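Local coordinates for protein glucose-6-phosphate 1-dehydrogenase (Kluyveromyces lactis, PDB 7E6I) that oxidises D-glucose 6-phosphate to 6-phospho-D-glucono-1,5-lactone with NADP+, probably the rate-limiting step of the oxidative pentose-phosphate pathway, at residues A[235-247]-A[439-451]. Residues are numbered along the deposited sequence; the frame is centred on the assembly and turned at random.
Sequences IGIIRDVMQNHLL and SWKLFTPLLNYLE. With BG6 (6-O-phosphono-beta-D-glucopyranose), chain B.
I238 of the substrate-binding helix drops as a knob into a hole formed by F443, L446, L447 and L450, showing how one helix can serve an active site on one face and pack into the fold with another. Segments 236-247 and 439-451, from two helices of the C-terminal domain, run roughly antiparallel, at 149°, their axes 10.5 Å apart at closest approach. With CG2 of I238 anti to the backbone N, that branch meets the F443 ring edge, while I238 CD1 reaches L450 CD1 at 3.6 Å. R239 follows, its extended chain passing L447 CD1, which lies over one guanidinium face. R239 NH1 and NH2 grip E451 end-on in a salt bridge, 2.6 Å to OE1 and 2.8 Å to OE2, both oxygens using syn lone pairs and the two planes nearly coplanar. NH1 also donates to I235 O, and NE to H157 O, so the group is held against rotation. D240, remote from the other helix, faces the bound sugar phosphate, its OD1 and OD2 modelled so close to O2 and O3 that the lengths of these hydrogen bonds are doubtful. Q243 lies between two rings: its CA sits over the F443 face, 3.9 Å from the ring centroid, in a CH-pi contact, and its amide, brought round by the bend at chi2 (-83°), stacks on W440 with planes 12° apart. N244 ND2 donates to Q243 OE1 and R239 O, linking this packing to the turn that carries H245, probably the proton acceptor, whose NE2 is hydrogen-bonded to the sugar O1. F443 returns the knob, sitting among I238, M242, Q243 and L247, where L247 CD2 comes within 3.7 Å of F443 CE1 and 3.6 Å of S439 CB.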
# COMPACT_ATOMS: atom_id res chain seq x y z
N ILE A 235 -14.95 -5.34 -8.37
CA ILE A 235 -13.56 -5.05 -8.04
C ILE A 235 -12.68 -6.25 -8.40
O ILE A 235 -11.92 -6.20 -9.38
CB ILE A 235 -13.39 -4.73 -6.54
CG1 ILE A 235 -14.28 -3.56 -6.09
CG2 ILE A 235 -11.95 -4.39 -6.25
CD1 ILE A 235 -14.21 -2.37 -6.98
N GLY A 236 -12.78 -7.33 -7.61
CA GLY A 236 -11.94 -8.50 -7.76
C GLY A 236 -10.59 -8.33 -7.09
O GLY A 236 -10.12 -7.22 -6.82
N ILE A 237 -9.93 -9.47 -6.83
CA ILE A 237 -8.73 -9.44 -6.00
C ILE A 237 -7.59 -8.74 -6.72
O ILE A 237 -6.74 -8.11 -6.09
CB ILE A 237 -8.33 -10.87 -5.57
CG1 ILE A 237 -7.36 -10.83 -4.40
CG2 ILE A 237 -7.70 -11.65 -6.71
CD1 ILE A 237 -7.95 -10.24 -3.16
N ILE A 238 -7.57 -8.84 -8.05
CA ILE A 238 -6.48 -8.26 -8.81
C ILE A 238 -6.49 -6.75 -8.67
O ILE A 238 -5.48 -6.14 -8.31
CB ILE A 238 -6.56 -8.71 -10.28
CG1 ILE A 238 -6.46 -10.24 -10.33
CG2 ILE A 238 -5.44 -8.08 -11.09
CD1 ILE A 238 -6.69 -10.82 -11.67
N ARG A 239 -7.65 -6.13 -8.91
CA ARG A 239 -7.78 -4.70 -8.68
C ARG A 239 -7.61 -4.34 -7.22
O ARG A 239 -7.12 -3.26 -6.90
CB ARG A 239 -9.16 -4.22 -9.13
CG ARG A 239 -9.24 -3.75 -10.54
CD ARG A 239 -10.48 -2.90 -10.74
NE ARG A 239 -10.81 -2.86 -12.16
CZ ARG A 239 -11.50 -3.81 -12.77
NH1 ARG A 239 -11.94 -4.86 -12.08
NH2 ARG A 239 -11.77 -3.71 -14.07
N ASP A 240 -8.05 -5.22 -6.32
CA ASP A 240 -8.11 -4.83 -4.91
C ASP A 240 -6.73 -4.63 -4.32
O ASP A 240 -6.51 -3.67 -3.58
CB ASP A 240 -8.91 -5.86 -4.10
CG ASP A 240 -9.32 -5.31 -2.73
OD1 ASP A 240 -9.63 -4.10 -2.62
OD2 ASP A 240 -9.32 -6.09 -1.75
N VAL A 241 -5.78 -5.53 -4.60
CA VAL A 241 -4.48 -5.50 -3.93
C VAL A 241 -3.30 -5.76 -4.86
O VAL A 241 -2.16 -5.44 -4.53
CB VAL A 241 -4.43 -6.49 -2.76
CG1 VAL A 241 -5.57 -6.23 -1.76
CG2 VAL A 241 -4.42 -7.94 -3.27
N MET A 242 -3.55 -6.37 -6.02
CA MET A 242 -2.42 -6.76 -6.86
C MET A 242 -1.95 -5.62 -7.77
O MET A 242 -0.75 -5.35 -7.84
CB MET A 242 -2.76 -8.01 -7.68
CG MET A 242 -3.39 -9.13 -6.84
SD MET A 242 -3.61 -10.71 -7.71
CE MET A 242 -1.92 -11.03 -8.24
N GLN A 243 -2.89 -4.96 -8.46
CA GLN A 243 -2.56 -3.81 -9.29
C GLN A 243 -1.88 -2.68 -8.50
O GLN A 243 -1.17 -1.86 -9.07
CB GLN A 243 -3.85 -3.29 -9.96
CG GLN A 243 -3.69 -2.10 -10.93
CD GLN A 243 -3.66 -0.75 -10.22
OE1 GLN A 243 -4.13 -0.61 -9.08
NE2 GLN A 243 -3.08 0.25 -10.88
N ASN A 244 -2.12 -2.61 -7.18
CA ASN A 244 -1.55 -1.51 -6.40
C ASN A 244 -0.54 -2.02 -5.37
O ASN A 244 0.66 -1.98 -5.64
CB ASN A 244 -2.66 -0.70 -5.72
CG ASN A 244 -3.84 -1.55 -5.34
OD1 ASN A 244 -3.86 -2.18 -4.29
ND2 ASN A 244 -4.85 -1.57 -6.19
N HIS A 245 -1.01 -2.49 -4.21
CA HIS A 245 -0.10 -2.87 -3.12
C HIS A 245 1.00 -3.82 -3.59
O HIS A 245 2.20 -3.53 -3.45
CB HIS A 245 -0.87 -3.53 -1.98
CG HIS A 245 -1.99 -2.69 -1.45
ND1 HIS A 245 -1.89 -1.31 -1.35
CD2 HIS A 245 -3.22 -3.02 -1.01
CE1 HIS A 245 -3.02 -0.84 -0.84
NE2 HIS A 245 -3.84 -1.85 -0.63
N LEU A 246 0.61 -4.98 -4.13
CA LEU A 246 1.61 -5.98 -4.48
C LEU A 246 2.53 -5.49 -5.59
O LEU A 246 3.74 -5.76 -5.57
CB LEU A 246 0.92 -7.30 -4.85
CG LEU A 246 0.13 -8.00 -3.73
CD1 LEU A 246 0.00 -9.50 -3.98
CD2 LEU A 246 0.76 -7.73 -2.35
N LEU A 247 1.98 -4.78 -6.58
CA LEU A 247 2.83 -4.24 -7.64
C LEU A 247 3.84 -3.25 -7.08
O LEU A 247 5.00 -3.24 -7.50
CB LEU A 247 1.98 -3.59 -8.73
CG LEU A 247 2.77 -3.10 -9.95
CD1 LEU A 247 3.59 -4.26 -10.53
CD2 LEU A 247 1.84 -2.50 -11.01
N SER A 439 1.16 1.45 -14.60
CA SER A 439 0.62 0.29 -13.90
C SER A 439 -0.76 -0.08 -14.46
O SER A 439 -1.09 -1.26 -14.55
CB SER A 439 0.56 0.56 -12.39
OG SER A 439 -0.61 1.29 -12.05
N TRP A 440 -1.55 0.91 -14.88
CA TRP A 440 -2.84 0.60 -15.50
C TRP A 440 -2.68 0.09 -16.93
O TRP A 440 -3.44 -0.78 -17.34
CB TRP A 440 -3.77 1.83 -15.45
CG TRP A 440 -4.48 1.96 -14.12
CD1 TRP A 440 -4.42 3.02 -13.25
CD2 TRP A 440 -5.34 0.99 -13.50
NE1 TRP A 440 -5.18 2.77 -12.13
CE2 TRP A 440 -5.75 1.53 -12.26
CE3 TRP A 440 -5.79 -0.28 -13.88
CZ2 TRP A 440 -6.60 0.84 -11.40
CZ3 TRP A 440 -6.63 -0.97 -13.02
CH2 TRP A 440 -7.03 -0.40 -11.79
N LYS A 441 -1.68 0.57 -17.68
CA LYS A 441 -1.43 0.02 -19.01
C LYS A 441 -1.08 -1.46 -18.92
O LYS A 441 -1.40 -2.24 -19.84
CB LYS A 441 -0.31 0.78 -19.71
CG LYS A 441 -0.75 2.06 -20.41
CD LYS A 441 0.43 3.02 -20.64
CE LYS A 441 0.06 4.05 -21.73
NZ LYS A 441 0.15 5.48 -21.32
N LEU A 442 -0.45 -1.88 -17.82
CA LEU A 442 -0.04 -3.26 -17.64
C LEU A 442 -1.22 -4.17 -17.31
O LEU A 442 -1.35 -5.26 -17.88
CB LEU A 442 1.03 -3.33 -16.54
CG LEU A 442 1.54 -4.71 -16.17
CD1 LEU A 442 2.16 -5.38 -17.40
CD2 LEU A 442 2.54 -4.67 -15.02
N PHE A 443 -2.09 -3.74 -16.40
CA PHE A 443 -3.14 -4.61 -15.88
C PHE A 443 -4.45 -4.53 -16.65
O PHE A 443 -5.26 -5.46 -16.56
CB PHE A 443 -3.42 -4.27 -14.42
CG PHE A 443 -2.52 -4.96 -13.48
CD1 PHE A 443 -1.26 -4.45 -13.21
CD2 PHE A 443 -2.91 -6.15 -12.88
CE1 PHE A 443 -0.41 -5.12 -12.32
CE2 PHE A 443 -2.06 -6.81 -12.00
CZ PHE A 443 -0.81 -6.31 -11.73
N THR A 444 -4.70 -3.44 -17.37
CA THR A 444 -6.00 -3.30 -18.02
C THR A 444 -6.27 -4.43 -19.01
O THR A 444 -7.37 -5.01 -18.96
CB THR A 444 -6.11 -1.93 -18.69
OG1 THR A 444 -6.30 -0.93 -17.67
CG2 THR A 444 -7.28 -1.91 -19.65
N PRO A 445 -5.35 -4.82 -19.90
CA PRO A 445 -5.66 -5.94 -20.80
C PRO A 445 -6.04 -7.22 -20.07
O PRO A 445 -7.00 -7.89 -20.47
CB PRO A 445 -4.38 -6.10 -21.62
CG PRO A 445 -3.71 -4.77 -21.55
CD PRO A 445 -3.99 -4.30 -20.14
N LEU A 446 -5.33 -7.58 -19.00
CA LEU A 446 -5.75 -8.75 -18.24
C LEU A 446 -7.15 -8.56 -17.68
O LEU A 446 -7.98 -9.47 -17.75
CB LEU A 446 -4.76 -9.03 -17.11
CG LEU A 446 -5.24 -10.14 -16.15
CD1 LEU A 446 -5.40 -11.46 -16.90
CD2 LEU A 446 -4.28 -10.33 -14.98
N LEU A 447 -7.44 -7.37 -17.15
CA LEU A 447 -8.74 -7.14 -16.52
C LEU A 447 -9.87 -7.12 -17.55
O LEU A 447 -10.96 -7.63 -17.28
CB LEU A 447 -8.71 -5.83 -15.74
CG LEU A 447 -7.92 -5.86 -14.43
CD1 LEU A 447 -7.79 -4.45 -13.87
CD2 LEU A 447 -8.62 -6.77 -13.46
N ASN A 448 -9.62 -6.52 -18.72
CA ASN A 448 -10.59 -6.58 -19.82
C ASN A 448 -10.86 -8.02 -20.23
O ASN A 448 -12.01 -8.40 -20.49
CB ASN A 448 -10.07 -5.80 -21.03
CG ASN A 448 -10.13 -4.31 -20.82
OD1 ASN A 448 -10.77 -3.81 -19.89
ND2 ASN A 448 -9.45 -3.57 -21.71
N TYR A 449 -9.81 -8.84 -20.32
CA TYR A 449 -9.99 -10.22 -20.75
C TYR A 449 -10.81 -11.01 -19.74
O TYR A 449 -11.75 -11.71 -20.10
CB TYR A 449 -8.62 -10.85 -21.01
CG TYR A 449 -8.59 -12.35 -20.96
CD1 TYR A 449 -9.04 -13.11 -22.04
CD2 TYR A 449 -8.11 -13.01 -19.85
CE1 TYR A 449 -9.01 -14.49 -21.99
CE2 TYR A 449 -8.08 -14.38 -19.79
CZ TYR A 449 -8.53 -15.12 -20.86
OH TYR A 449 -8.49 -16.49 -20.79
N LEU A 450 -10.50 -10.86 -18.45
CA LEU A 450 -11.20 -11.64 -17.43
C LEU A 450 -12.66 -11.24 -17.32
O LEU A 450 -13.53 -12.08 -17.07
CB LEU A 450 -10.51 -11.48 -16.08
CG LEU A 450 -9.11 -12.07 -15.92
CD1 LEU A 450 -8.64 -11.92 -14.46
CD2 LEU A 450 -9.08 -13.51 -16.36
N GLU A 451 -12.96 -9.95 -17.46
CA GLU A 451 -14.29 -9.42 -17.23
C GLU A 451 -15.12 -9.29 -18.50
O GLU A 451 -16.28 -8.88 -18.43
CB GLU A 451 -14.20 -8.07 -16.51
CG GLU A 451 -13.81 -8.23 -15.04
CD GLU A 451 -13.16 -6.99 -14.45
OE1 GLU A 451 -12.63 -7.09 -13.32
OE2 GLU A 451 -13.18 -5.93 -15.11
C1 BG6 B . -7.17 -2.72 0.89
C2 BG6 B . -8.06 -3.77 0.22
O1 BG6 B . -6.56 -1.87 -0.00
O5 BG6 B . -6.07 -3.41 1.64
C3 BG6 B . -8.60 -4.73 1.22
O2 BG6 B . -9.14 -3.16 -0.50
C4 BG6 B . -7.50 -5.43 1.95
O3 BG6 B . -9.39 -5.75 0.55
C5 BG6 B . -6.57 -4.41 2.61
O4 BG6 B . -8.08 -6.31 2.92
C6 BG6 B . -5.35 -5.04 3.22
O6 BG6 B . -4.57 -4.00 3.79
P BG6 B . -3.67 -4.35 5.15
O1P BG6 B . -2.88 -5.56 4.70
O2P BG6 B . -4.61 -4.64 6.28
O3P BG6 B . -2.76 -3.20 5.57